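Side-chain contacts in DTDP-4-dehydrorhamnose reductase, rfbD ortholog (Clostridium acetobutylicum, PDB 1VL0), which probably catalyses the reduction of dTDP-6-deoxy-L-lyxo-4-hexulose to dTDP-L-rhamnose, the last step in making this activated sugar: residues Ile40-Val44 against Gln45-Ile49; Thr140-Glu143 against Gly144-Phe147; Ser225-Asp228 against Phe229-Ile233; Glu232-Leu236 against Thr237-Val241; Arg264-Met267 against Leu268-Thr271. All blocks are in the same frame, centred on the assembly; numbering follows the deposited sequence.

Contact 1. Residues Ile40-Val44 against Gln45-Ile49; sequences IPTDV and QDLDI. With NAI (1,4-dihydronicotinamide adenine dinucleotide), chain D.
D46 folds back on D43 where the chain leaves strand 37-42 and turns toward the adenine of the dinucleotide. Its CB packs against CB of T42 at 3.9 Å and also lies beside the carbonyl of D43. CG stands anti to the carbonyl carbon of D46 (chi1 -44°), which carries the carboxylate back toward the strand. There OD2 takes the amide hydrogen of D43 with its anti lone pair, N to OD2 2.9 Å and almost straight at 177°. The carbonyl oxygen of D43 accepts from two amides, D46 N at 2.7 Å from above the carbonyl plane and L47 N closer to that plane. D46 therefore grips both the amide and the carbonyl of D43, and a short aspartate has just the reach for it.

With its backbone held, D43 turns its carboxylate to the adenosine ribose: OD1 accepts from O2B of the cofactor at 2.5 Å and OD2 from O3B at 2.6 Å. The amides of V44 and N21 orient the group, donating to OD1 and OD2 respectively. Further on, D48 OD1, which also bonds T50, accepts from N6A of the adenine at 3.0 Å. The amide of I49 donates to N1A, and the edge of the base is thus read by one acceptor and one donor. A water joins T42 OG1, itself bonded to I17 O, to L47 O. An acid accepting from both ribose hydroxyls after the second strand of a Rossmann fold is the familiar mark of NADH binding, and its negative charge would probably disfavour a 2'-phosphate.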
# COMPACT_ATOMS: atom_id res chain seq x y z
N ILE A 40 8.10 -26.35 13.09
CA ILE A 40 7.90 -27.17 11.92
C ILE A 40 8.82 -26.65 10.83
O ILE A 40 8.47 -25.72 10.12
CB ILE A 40 6.44 -27.04 11.43
CG1 ILE A 40 5.48 -27.34 12.58
CG2 ILE A 40 6.18 -27.96 10.24
CD1 ILE A 40 4.11 -26.88 12.34
N PRO A 41 9.99 -27.26 10.69
CA PRO A 41 10.94 -26.83 9.68
C PRO A 41 10.62 -27.47 8.34
O PRO A 41 10.38 -28.67 8.28
CB PRO A 41 12.27 -27.30 10.23
CG PRO A 41 11.93 -28.52 11.05
CD PRO A 41 10.50 -28.41 11.48
N THR A 42 10.61 -26.67 7.29
CA THR A 42 10.38 -27.19 5.97
C THR A 42 11.36 -26.57 5.04
O THR A 42 11.76 -25.39 5.18
CB THR A 42 8.91 -26.90 5.43
OG1 THR A 42 8.66 -25.49 5.35
CG2 THR A 42 7.82 -27.40 6.36
N ASP A 43 11.73 -27.36 4.05
CA ASP A 43 12.39 -26.84 2.89
C ASP A 43 11.65 -27.36 1.67
O ASP A 43 10.56 -27.98 1.79
CB ASP A 43 13.90 -27.14 2.93
CG ASP A 43 14.73 -25.99 2.38
OD1 ASP A 43 14.68 -25.75 1.13
OD2 ASP A 43 15.42 -25.25 3.11
N VAL A 44 12.19 -27.10 0.49
CA VAL A 44 11.41 -27.21 -0.75
C VAL A 44 10.78 -28.59 -0.93
O VAL A 44 9.68 -28.71 -1.48
CB VAL A 44 12.23 -26.76 -2.00
CG1 VAL A 44 13.50 -27.59 -2.16
CG2 VAL A 44 11.38 -26.77 -3.26
N GLN A 45 11.48 -29.62 -0.50
CA GLN A 45 11.00 -30.98 -0.68
C GLN A 45 9.84 -31.33 0.27
O GLN A 45 9.12 -32.32 0.04
CB GLN A 45 12.17 -31.97 -0.52
CG GLN A 45 12.73 -32.11 0.91
CD GLN A 45 13.71 -31.02 1.31
OE1 GLN A 45 14.21 -30.25 0.46
NE2 GLN A 45 14.00 -30.97 2.61
N ASP A 46 9.62 -30.50 1.30
CA ASP A 46 8.50 -30.69 2.25
C ASP A 46 7.31 -29.78 1.94
O ASP A 46 6.15 -30.14 2.17
CB ASP A 46 8.92 -30.36 3.68
CG ASP A 46 10.28 -30.93 4.05
OD1 ASP A 46 10.38 -32.18 4.18
OD2 ASP A 46 11.30 -30.19 4.25
N LEU A 47 7.63 -28.58 1.48
CA LEU A 47 6.65 -27.59 1.10
C LEU A 47 7.30 -26.63 0.13
O LEU A 47 8.18 -25.86 0.50
CB LEU A 47 6.18 -26.77 2.31
CG LEU A 47 5.14 -25.70 2.00
CD1 LEU A 47 3.89 -26.31 1.41
CD2 LEU A 47 4.79 -24.91 3.24
N ASP A 48 6.84 -26.70 -1.10
CA ASP A 48 7.23 -25.77 -2.14
C ASP A 48 6.36 -24.53 -2.05
O ASP A 48 5.19 -24.56 -2.37
CB ASP A 48 7.05 -26.45 -3.50
CG ASP A 48 7.53 -25.57 -4.64
OD1 ASP A 48 7.85 -24.39 -4.40
OD2 ASP A 48 7.64 -26.00 -5.80
N ILE A 49 6.94 -23.44 -1.60
CA ILE A 49 6.17 -22.25 -1.33
C ILE A 49 5.62 -21.56 -2.58
O ILE A 49 4.74 -20.73 -2.46
CB ILE A 49 6.96 -21.24 -0.45
CG1 ILE A 49 8.10 -20.57 -1.23
CG2 ILE A 49 7.48 -21.90 0.83
CD1 ILE A 49 8.80 -19.49 -0.39
PA NAI D . 20.04 -19.68 2.21
O1A NAI D . 20.35 -19.55 0.74
O2A NAI D . 21.22 -20.10 3.05
O5B NAI D . 18.75 -20.63 2.32
C5B NAI D . 17.62 -20.31 1.54
C4B NAI D . 16.69 -21.50 1.41
O4B NAI D . 15.77 -21.28 0.34
C3B NAI D . 17.35 -22.83 1.07
O3B NAI D . 17.24 -23.73 2.15
C2B NAI D . 16.55 -23.29 -0.16
O2B NAI D . 16.47 -24.70 -0.35
C1B NAI D . 15.23 -22.57 0.11
N9A NAI D . 14.19 -22.60 -0.93
C8A NAI D . 14.38 -22.34 -2.26
N7A NAI D . 13.21 -22.50 -2.90
C5A NAI D . 12.25 -22.88 -2.02
C6A NAI D . 10.89 -23.17 -2.19
N6A NAI D . 10.32 -23.12 -3.38
N1A NAI D . 10.15 -23.53 -1.09
C2A NAI D . 10.75 -23.59 0.18
N3A NAI D . 12.08 -23.33 0.33
C4A NAI D . 12.85 -22.96 -0.75
O3 NAI D . 19.40 -18.29 2.71
PN NAI D . 19.98 -17.30 3.85
O1N NAI D . 19.51 -17.72 5.19
O2N NAI D . 21.38 -16.96 3.50
O5D NAI D . 19.00 -16.05 3.57
C5D NAI D . 17.87 -15.86 4.41
C4D NAI D . 17.12 -14.63 3.97
O4D NAI D . 17.96 -13.46 4.02
C3D NAI D . 16.58 -14.75 2.55
O3D NAI D . 15.23 -14.38 2.64
C2D NAI D . 17.39 -13.76 1.71
O2D NAI D . 16.75 -13.13 0.61
C1D NAI D . 17.77 -12.74 2.79
N1N NAI D . 19.01 -12.02 2.52
C2N NAI D . 20.21 -12.69 2.63
C3N NAI D . 21.38 -11.98 2.39
C7N NAI D . 22.67 -12.72 2.15
O7N NAI D . 23.86 -11.97 2.22
N7N NAI D . 22.67 -14.03 1.88
C4N NAI D . 21.33 -10.62 2.05
C5N NAI D . 20.11 -9.96 1.94
C6N NAI D . 18.95 -10.70 2.18
O HOH W 1 9.31 -24.86 2.90

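Contact 2. Residues Thr140-Glu143 against Gly144-Phe147; sequences TKLE and GENF. With NAI (1,4-dihydronicotinamide adenine dinucleotide), chain D.
Helix 136-151, on which E143 meets N146 and L142 meets E145, carries the Tyr-x-x-x-Lys motif of the short-chain dehydrogenase/reductase family as Y137 and K141. K141 and its neighbours are held in place by ordinary helical bonds from G144 to T140, E145 to K141, N146 to L142 and F147 to E143. The side chain of K141 bends at chi2 and chi3 (-71° and -67°), which folds it round to the nicotinamide ribose. There NZ donates to O2D at 3.0 Å and to O3D at 3.2 Å, while I111 O takes a third bond from the same nitrogen.

The methyl CD1 of the next residue, L142, rests 4.0 Å from OE1 of E145, about one turn further on, whose extended chain runs on to bond R159 and S112. Aliphatic and acidic ends thus share this flank, the carboxylate satisfied by partners on the neighbouring strands. Nearby, N146 ND2 makes a weak bond to E143 OE1 at 3.5 Å, with amide and carboxylate planes nearly perpendicular; the stronger partner of E143 is K139. The ring of F147 lies obliquely near the carbonyl of E143, CD2 to O 3.3 Å, and both residues pack on F128 of the second subunit.

A long, flexible lysine is thus delivered from a regular helix into the cofactor site, where three hydrogen bonds fix its amine. With two of them going to ribose hydroxyls, the sugar next to the nicotinamide is probably held in a defined position.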
# COMPACT_ATOMS: atom_id res chain seq x y z
N THR A 140 12.42 -8.45 -7.30
CA THR A 140 11.58 -9.61 -6.90
C THR A 140 11.39 -9.73 -5.40
O THR A 140 10.32 -10.08 -4.95
CB THR A 140 12.15 -10.93 -7.45
OG1 THR A 140 13.48 -11.19 -6.93
CG2 THR A 140 12.26 -10.89 -8.99
N LYS A 141 12.43 -9.45 -4.62
CA LYS A 141 12.30 -9.42 -3.16
C LYS A 141 11.38 -8.28 -2.76
O LYS A 141 10.58 -8.42 -1.87
CB LYS A 141 13.65 -9.25 -2.47
CG LYS A 141 14.63 -10.39 -2.62
CD LYS A 141 14.17 -11.62 -1.79
CE LYS A 141 14.21 -11.38 -0.28
NZ LYS A 141 13.77 -12.60 0.46
N LEU A 142 11.48 -7.13 -3.40
CA LEU A 142 10.57 -6.01 -3.09
C LEU A 142 9.10 -6.34 -3.33
O LEU A 142 8.24 -6.02 -2.54
CB LEU A 142 10.93 -4.76 -3.88
CG LEU A 142 10.01 -3.56 -3.63
CD1 LEU A 142 10.13 -3.01 -2.25
CD2 LEU A 142 10.32 -2.46 -4.63
N GLU A 143 8.82 -6.97 -4.45
CA GLU A 143 7.47 -7.35 -4.76
C GLU A 143 6.96 -8.36 -3.74
O GLU A 143 5.78 -8.34 -3.38
CB GLU A 143 7.36 -7.88 -6.20
CG GLU A 143 7.61 -6.79 -7.24
CD GLU A 143 6.61 -5.64 -7.19
OE1 GLU A 143 5.45 -5.82 -6.67
OE2 GLU A 143 6.98 -4.56 -7.73
N GLY A 144 7.85 -9.20 -3.26
CA GLY A 144 7.53 -10.12 -2.14
C GLY A 144 7.08 -9.33 -0.93
O GLY A 144 6.08 -9.62 -0.36
N GLU A 145 7.81 -8.26 -0.58
CA GLU A 145 7.41 -7.39 0.55
C GLU A 145 6.02 -6.81 0.34
O GLU A 145 5.20 -6.81 1.26
CB GLU A 145 8.36 -6.20 0.72
CG GLU A 145 9.79 -6.53 1.06
CD GLU A 145 10.60 -5.30 1.48
OE1 GLU A 145 9.98 -4.22 1.59
OE2 GLU A 145 11.83 -5.43 1.70
N ASN A 146 5.78 -6.31 -0.87
CA ASN A 146 4.53 -5.66 -1.18
C ASN A 146 3.35 -6.60 -1.03
O ASN A 146 2.30 -6.25 -0.53
CB ASN A 146 4.57 -5.12 -2.59
CG ASN A 146 5.51 -3.91 -2.75
OD1 ASN A 146 5.94 -3.28 -1.78
ND2 ASN A 146 5.85 -3.60 -4.00
N PHE A 147 3.54 -7.82 -1.48
CA PHE A 147 2.47 -8.85 -1.34
C PHE A 147 2.19 -9.20 0.10
O PHE A 147 1.04 -9.32 0.49
CB PHE A 147 2.89 -10.13 -2.02
CG PHE A 147 2.61 -10.19 -3.48
CD1 PHE A 147 1.35 -9.91 -3.99
CD2 PHE A 147 3.61 -10.63 -4.36
CE1 PHE A 147 1.09 -10.01 -5.33
CE2 PHE A 147 3.35 -10.74 -5.70
CZ PHE A 147 2.10 -10.43 -6.19
PA NAI D . 20.04 -19.68 2.21
O1A NAI D . 20.35 -19.55 0.74
O2A NAI D . 21.22 -20.10 3.05
O5B NAI D . 18.75 -20.63 2.32
C5B NAI D . 17.62 -20.31 1.54
C4B NAI D . 16.69 -21.50 1.41
O4B NAI D . 15.77 -21.28 0.34
C3B NAI D . 17.35 -22.83 1.07
O3B NAI D . 17.24 -23.73 2.15
C2B NAI D . 16.55 -23.29 -0.16
O2B NAI D . 16.47 -24.70 -0.35
C1B NAI D . 15.23 -22.57 0.11
N9A NAI D . 14.19 -22.60 -0.93
C8A NAI D . 14.38 -22.34 -2.26
N7A NAI D . 13.21 -22.50 -2.90
C5A NAI D . 12.25 -22.88 -2.02
C6A NAI D . 10.89 -23.17 -2.19
N6A NAI D . 10.32 -23.12 -3.38
N1A NAI D . 10.15 -23.53 -1.09
C2A NAI D . 10.75 -23.59 0.18
N3A NAI D . 12.08 -23.33 0.33
C4A NAI D . 12.85 -22.96 -0.75
O3 NAI D . 19.40 -18.29 2.71
PN NAI D . 19.98 -17.30 3.85
O1N NAI D . 19.51 -17.72 5.19
O2N NAI D . 21.38 -16.96 3.50
O5D NAI D . 19.00 -16.05 3.57
C5D NAI D . 17.87 -15.86 4.41
C4D NAI D . 17.12 -14.63 3.97
O4D NAI D . 17.96 -13.46 4.02
C3D NAI D . 16.58 -14.75 2.55
O3D NAI D . 15.23 -14.38 2.64
C2D NAI D . 17.39 -13.76 1.71
O2D NAI D . 16.75 -13.13 0.61
C1D NAI D . 17.77 -12.74 2.79
N1N NAI D . 19.01 -12.02 2.52
C2N NAI D . 20.21 -12.69 2.63
C3N NAI D . 21.38 -11.98 2.39
C7N NAI D . 22.67 -12.72 2.15
O7N NAI D . 23.86 -11.97 2.22
N7N NAI D . 22.67 -14.03 1.88
C4N NAI D . 21.33 -10.62 2.05
C5N NAI D . 20.11 -9.96 1.94
C6N NAI D . 18.95 -10.70 2.18

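Contact 3. Residues Ser225-Asp228 against Phe229-Ile233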
# COMPACT_ATOMS: atom_id res chain seq x y z
N SER A 225 33.69 -1.84 4.24
CA SER A 225 33.68 -2.39 2.89
C SER A 225 33.92 -3.89 2.93
O SER A 225 34.34 -4.42 3.98
CB SER A 225 34.80 -1.76 2.05
OG SER A 225 36.06 -2.22 2.54
N TRP A 226 33.71 -4.57 1.80
CA TRP A 226 34.06 -6.01 1.68
C TRP A 226 35.54 -6.25 1.93
O TRP A 226 35.90 -7.27 2.54
CB TRP A 226 33.68 -6.61 0.34
CG TRP A 226 32.23 -6.71 0.10
CD1 TRP A 226 31.47 -5.91 -0.73
CD2 TRP A 226 31.32 -7.69 0.63
NE1 TRP A 226 30.16 -6.31 -0.72
CE2 TRP A 226 30.03 -7.40 0.11
CE3 TRP A 226 31.46 -8.77 1.52
CZ2 TRP A 226 28.91 -8.15 0.43
CZ3 TRP A 226 30.34 -9.50 1.85
CH2 TRP A 226 29.07 -9.20 1.30
N TYR A 227 36.38 -5.32 1.48
CA TYR A 227 37.82 -5.33 1.74
C TYR A 227 38.09 -5.36 3.27
O TYR A 227 38.79 -6.22 3.79
CB TYR A 227 38.51 -4.16 1.02
CG TYR A 227 39.92 -3.89 1.52
CD1 TYR A 227 41.00 -4.68 1.10
CD2 TYR A 227 40.15 -2.89 2.47
CE1 TYR A 227 42.27 -4.46 1.59
CE2 TYR A 227 41.41 -2.66 2.96
CZ TYR A 227 42.47 -3.45 2.52
OH TYR A 227 43.73 -3.20 3.01
N ASP A 228 37.48 -4.44 4.01
CA ASP A 228 37.66 -4.39 5.44
C ASP A 228 37.18 -5.71 6.10
O ASP A 228 37.75 -6.18 7.08
CB ASP A 228 36.83 -3.27 6.04
CG ASP A 228 37.25 -1.88 5.60
OD1 ASP A 228 38.47 -1.65 5.42
OD2 ASP A 228 36.39 -0.98 5.42
N PHE A 229 36.11 -6.25 5.57
CA PHE A 229 35.52 -7.52 6.08
C PHE A 229 36.57 -8.63 5.91
O PHE A 229 36.89 -9.34 6.88
CB PHE A 229 34.25 -7.76 5.28
CG PHE A 229 33.37 -8.88 5.76
CD1 PHE A 229 33.63 -9.63 6.91
CD2 PHE A 229 32.22 -9.18 5.04
CE1 PHE A 229 32.76 -10.66 7.31
CE2 PHE A 229 31.37 -10.20 5.46
CZ PHE A 229 31.65 -10.95 6.58
N ALA A 230 37.17 -8.72 4.72
CA ALA A 230 38.20 -9.72 4.42
C ALA A 230 39.43 -9.55 5.33
O ALA A 230 39.93 -10.52 5.90
CB ALA A 230 38.61 -9.63 2.96
N VAL A 231 39.90 -8.32 5.48
CA VAL A 231 41.05 -8.04 6.31
C VAL A 231 40.81 -8.49 7.76
O VAL A 231 41.70 -9.05 8.40
CB VAL A 231 41.40 -6.52 6.24
CG1 VAL A 231 42.46 -6.12 7.28
CG2 VAL A 231 41.95 -6.21 4.87
N GLU A 232 39.61 -8.27 8.27
CA GLU A 232 39.30 -8.71 9.62
C GLU A 232 39.21 -10.22 9.70
O GLU A 232 39.67 -10.79 10.67
CB GLU A 232 38.05 -8.03 10.14
CG GLU A 232 37.61 -8.42 11.56
CD GLU A 232 38.50 -7.85 12.66
OE1 GLU A 232 39.50 -7.15 12.38
OE2 GLU A 232 38.16 -8.10 13.82
N ILE A 233 38.61 -10.85 8.70
CA ILE A 233 38.53 -12.34 8.65
C ILE A 233 39.94 -12.96 8.77
O ILE A 233 40.16 -13.90 9.56
CB ILE A 233 37.87 -12.82 7.35
CG1 ILE A 233 36.35 -12.52 7.35
CG2 ILE A 233 38.06 -14.31 7.15
CD1 ILE A 233 35.70 -12.51 5.96
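Two aromatic side chains, W226 and F229, meet in the first turn of helix 226-237, which opens with a capping box. In this box S225 and D228 exchange bonds: D228 N donates to S225 OG at 3.0 Å, and S225 N donates to D228 OD2 at 3.1 Å. Small serine and short aspartate suit the exchange, each reaching the other's amide before the helix has a preceding turn to supply acceptors. S225 OG is also bonded to H188.

The backbone bonds that follow are regular, from F229 N to S225 O through E232 N to D228 O.

Among the aromatic contacts, W226 and F229 lie side by side and point the same way, rim to rim, with ring centroids 5.9 Å apart and neither ring over the other's face. CE3 of W226 comes to CD2 of F229 at 3.6 Å. Both rings also reach F170, and W226 stacks on W162, which ties the helix to helix 170-180 and to strand 155-164.

A CH-pi contact lies further along. With its CG anti to the backbone N (chi1 165°), Y227 lays its ring alongside the next turn, and the methyl CG2 of V231 sits over one face, 3.9 Å from the ring centroid.

Contact 4. Residues Glu232-Leu236 against Thr237-Val241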
# COMPACT_ATOMS: atom_id res chain seq x y z
N GLU A 232 39.61 -8.27 8.27
CA GLU A 232 39.30 -8.71 9.62
C GLU A 232 39.21 -10.22 9.70
O GLU A 232 39.67 -10.79 10.67
CB GLU A 232 38.05 -8.03 10.14
CG GLU A 232 37.61 -8.42 11.56
CD GLU A 232 38.50 -7.85 12.66
OE1 GLU A 232 39.50 -7.15 12.38
OE2 GLU A 232 38.16 -8.10 13.82
N ILE A 233 38.61 -10.85 8.70
CA ILE A 233 38.53 -12.34 8.65
C ILE A 233 39.94 -12.96 8.77
O ILE A 233 40.16 -13.90 9.56
CB ILE A 233 37.87 -12.82 7.35
CG1 ILE A 233 36.35 -12.52 7.35
CG2 ILE A 233 38.06 -14.31 7.15
CD1 ILE A 233 35.70 -12.51 5.96
N PHE A 234 40.88 -12.44 7.98
CA PHE A 234 42.25 -12.97 7.98
C PHE A 234 43.05 -12.60 9.25
O PHE A 234 43.83 -13.43 9.77
CB PHE A 234 42.97 -12.54 6.69
CG PHE A 234 42.34 -13.08 5.44
CD1 PHE A 234 41.97 -14.42 5.34
CD2 PHE A 234 42.09 -12.24 4.35
CE1 PHE A 234 41.39 -14.92 4.19
CE2 PHE A 234 41.51 -12.72 3.17
CZ PHE A 234 41.15 -14.07 3.08
N ARG A 235 42.79 -11.41 9.81
CA ARG A 235 43.31 -11.08 11.12
C ARG A 235 42.85 -12.07 12.21
O ARG A 235 43.65 -12.56 13.02
CB ARG A 235 42.93 -9.67 11.51
CG ARG A 235 43.67 -9.15 12.74
CD ARG A 235 43.08 -7.90 13.38
NE ARG A 235 41.79 -8.14 14.03
CZ ARG A 235 41.62 -8.60 15.26
NH1 ARG A 235 42.63 -8.90 16.02
NH2 ARG A 235 40.40 -8.81 15.73
N LEU A 236 41.58 -12.41 12.19
CA LEU A 236 41.01 -13.32 13.19
C LEU A 236 41.47 -14.77 13.03
O LEU A 236 41.65 -15.50 14.02
CB LEU A 236 39.49 -13.26 13.14
CG LEU A 236 38.81 -12.03 13.75
CD1 LEU A 236 37.34 -11.98 13.34
CD2 LEU A 236 38.93 -11.99 15.27
N THR A 237 41.64 -15.23 11.79
CA THR A 237 41.98 -16.66 11.54
C THR A 237 43.49 -16.88 11.58
O THR A 237 43.95 -18.01 11.79
CB THR A 237 41.49 -17.10 10.16
OG1 THR A 237 41.89 -16.11 9.20
CG2 THR A 237 39.97 -17.14 10.10
N GLY A 238 44.24 -15.80 11.35
CA GLY A 238 45.69 -15.84 11.33
C GLY A 238 46.26 -16.17 9.98
O GLY A 238 47.48 -16.32 9.83
N ILE A 239 45.39 -16.27 8.98
CA ILE A 239 45.76 -16.70 7.64
C ILE A 239 46.63 -15.60 6.99
O ILE A 239 46.34 -14.41 7.04
CB ILE A 239 44.51 -17.02 6.80
CG1 ILE A 239 43.83 -18.29 7.33
CG2 ILE A 239 44.88 -17.23 5.34
CD1 ILE A 239 42.41 -18.52 6.82
N ASP A 240 47.74 -16.03 6.46
CA ASP A 240 48.69 -15.10 5.90
C ASP A 240 48.40 -14.94 4.40
O ASP A 240 48.70 -15.81 3.56
CB ASP A 240 50.12 -15.59 6.15
CG ASP A 240 51.18 -14.53 5.86
OD1 ASP A 240 50.90 -13.31 5.97
OD2 ASP A 240 52.35 -14.86 5.56
N VAL A 241 47.75 -13.82 4.08
CA VAL A 241 47.38 -13.51 2.72
C VAL A 241 47.41 -12.00 2.65
O VAL A 241 47.04 -11.33 3.60
CB VAL A 241 45.97 -14.12 2.36
CG1 VAL A 241 44.90 -13.68 3.36
CG2 VAL A 241 45.54 -13.79 0.94
O HOH W 2 46.36 -13.02 9.40
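T237 satisfies the carbonyl of I233 twice over, with its backbone amide at 3.0 Å and its hydroxyl OG1 at 2.8 Å. The two donors come to I233 O from opposite faces of the carbonyl plane. The hydroxyl can do this because OG1 sits between the backbone N and carbonyl carbon of its own residue (chi1 48°), turned back along the helix. Threonine suits the place, since its donor hydroxyl can share an acceptor with its own amide while the methyl CG2 packs alongside that same oxygen.

F234 O is served next. G238 N donates to it at 2.9 Å, and a water gives one proton to F234 O and the other to I239 O, bridging the last turn to the departing chain. This is how helix 226-237 ends: G238 is the first residue to leave helical angles and does so with positive phi (88°). A side chain in that conformation would press on the carbonyl oxygen before it, so glycine fits.

Beyond the glycine the chain doubles back against F234. The methyl CG1 of V241 stands over the centre of the ring in a close CH-pi contact, 3.3 Å from the centroid. CB of I239 approaches the same ring obliquely at CD1, 3.9 Å away. F234 and V241 both touch L184 of strand 183-187, the neighbour of strand 242-246.

R235, itself exposed, grips E232 side-on in a salt bridge. NE donates to OE1 at 3.0 Å and NH2 to OE2, both oxygens lying close to the guanidinium plane although the nitrogens approach from above the carboxylate plane.

Contact 5. Residues Arg264-Met267 against Leu268-Thr271; sequences RNYM and LELT
The ring of Y266 has L270 over one face and a carboxylate oxygen of E269 at its edge. The methyl CD1 of L270 stands above the middle of the ring, 3.9 Å from its centroid, a CH-pi contact that branched, apolar leucine suits. OE1 of E269 lies in the ring plane beside CD1 of the tyrosine at 3.6 Å, with carboxylate and ring planes perpendicular. CD1 of Y266 in turn lies over one face of the guanidinium of R264, offset toward its rim. At the edge of that guanidinium sits E269. Both NE and NH2 bond to OE1, NH2 at 2.8 Å on the syn lone pair and NE at 3.0 Å, also on the syn side but 24° out of the carboxylate plane. R264 spans the distance with its chain fully extended from CG to NE, and the salt bridge closes across the start of the helix. A water accepts from N265 N and lies within bonding distance of the other oxygen, OE2.

The short helix 266-270 begins here. N265, the centre of an inverse gamma turn, occupies the N-cap position, though its side chain makes no capping bond; ND2 donates to T219 O and D274 OD1. Its backbone O accepts E269 N, and L270 N likewise closes on Y266 O at 2.8 Å. At the far end the hydroxyl of T271 is bonded to N212; it also lies so close to M267 O that a bond there is doubtful. M267, present as selenomethionine, packs on I92 of the third subunit, while the hydroxyl of Y266 bonds D84 of that same neighbouring chain.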
# COMPACT_ATOMS: atom_id res chain seq x y z
N ARG A 264 20.44 1.48 8.55
CA ARG A 264 20.28 1.83 9.93
C ARG A 264 19.14 0.97 10.49
O ARG A 264 18.10 0.83 9.86
CB ARG A 264 19.93 3.30 10.03
CG ARG A 264 19.89 3.82 11.42
CD ARG A 264 19.75 5.30 11.50
NE ARG A 264 19.58 5.71 12.90
CZ ARG A 264 19.37 6.95 13.32
NH1 ARG A 264 19.33 7.93 12.47
NH2 ARG A 264 19.19 7.20 14.61
N ASN A 265 19.34 0.43 11.69
CA ASN A 265 18.32 -0.32 12.37
C ASN A 265 17.45 0.66 13.16
O ASN A 265 17.27 0.54 14.40
CB ASN A 265 18.93 -1.34 13.36
CG ASN A 265 19.62 -2.55 12.71
OD1 ASN A 265 19.92 -2.60 11.51
ND2 ASN A 265 19.92 -3.50 13.52
N TYR A 266 16.81 1.57 12.42
CA TYR A 266 16.07 2.73 13.01
C TYR A 266 14.79 2.34 13.74
O TYR A 266 14.48 2.82 14.82
CB TYR A 266 15.78 3.71 11.90
CG TYR A 266 15.47 5.12 12.34
CD1 TYR A 266 16.09 5.71 13.41
CD2 TYR A 266 14.52 5.87 11.63
CE1 TYR A 266 15.77 7.03 13.79
CE2 TYR A 266 14.20 7.14 11.98
CZ TYR A 266 14.84 7.73 13.07
OH TYR A 266 14.49 9.03 13.37
N MSE A 267 14.05 1.41 13.18
CA MSE A 267 12.81 0.97 13.84
C MSE A 267 13.06 0.28 15.14
O MSE A 267 12.27 0.40 16.09
CB MSE A 267 12.01 0.06 12.91
CG MSE A 267 11.30 0.83 11.82
SE MSE A 267 9.67 1.69 12.55
CE MSE A 267 8.65 0.09 13.01
N LEU A 268 14.15 -0.48 15.20
CA LEU A 268 14.57 -1.04 16.49
C LEU A 268 14.95 0.02 17.50
O LEU A 268 14.48 -0.01 18.66
CB LEU A 268 15.70 -2.03 16.29
CG LEU A 268 15.29 -3.38 15.68
CD1 LEU A 268 16.55 -4.22 15.43
CD2 LEU A 268 14.30 -4.15 16.55
N GLU A 269 15.74 0.99 17.06
CA GLU A 269 16.13 2.13 17.90
C GLU A 269 14.93 2.92 18.42
O GLU A 269 14.90 3.36 19.54
CB GLU A 269 17.03 3.07 17.12
CG GLU A 269 18.40 2.52 16.78
CD GLU A 269 19.20 3.47 15.83
OE1 GLU A 269 18.73 4.56 15.53
OE2 GLU A 269 20.31 3.12 15.37
N LEU A 270 13.93 3.11 17.56
CA LEU A 270 12.75 3.89 17.91
C LEU A 270 11.72 3.11 18.73
O LEU A 270 10.77 3.71 19.21
CB LEU A 270 12.06 4.38 16.64
CG LEU A 270 12.73 5.36 15.68
CD1 LEU A 270 11.85 5.51 14.45
CD2 LEU A 270 12.95 6.68 16.35
N THR A 271 11.86 1.79 18.82
CA THR A 271 10.88 0.96 19.51
C THR A 271 11.49 0.23 20.70
O THR A 271 11.73 0.88 21.72
CB THR A 271 10.13 0.02 18.56
OG1 THR A 271 11.03 -0.83 17.87
CG2 THR A 271 9.42 0.80 17.40
O HOH W 3 21.29 1.31 13.86

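How the contacts relate
All five contacts are local and come in order along the chain, from strand 37-42 to the short helix 266-270, with only contacts 3 and 4 overlapping. Contacts 1 and 2 both touch the dinucleotide, with centres 20 Å apart: residues 40-49 hold its adenosine end and residues 140-147 its nicotinamide ribose. Contacts 3 and 4 share helix 226-237 and meet at E232 and I233, their centres 10 Å apart. Contact 5, its centre 21 Å from that of contact 2, faces the third subunit, whereas contact 2 meets the second. Contact 2 thus serves cofactor and interface together, while contacts 3 and 4 shape the two ends of one helix, centred about 35 and 37 Å from contact 1.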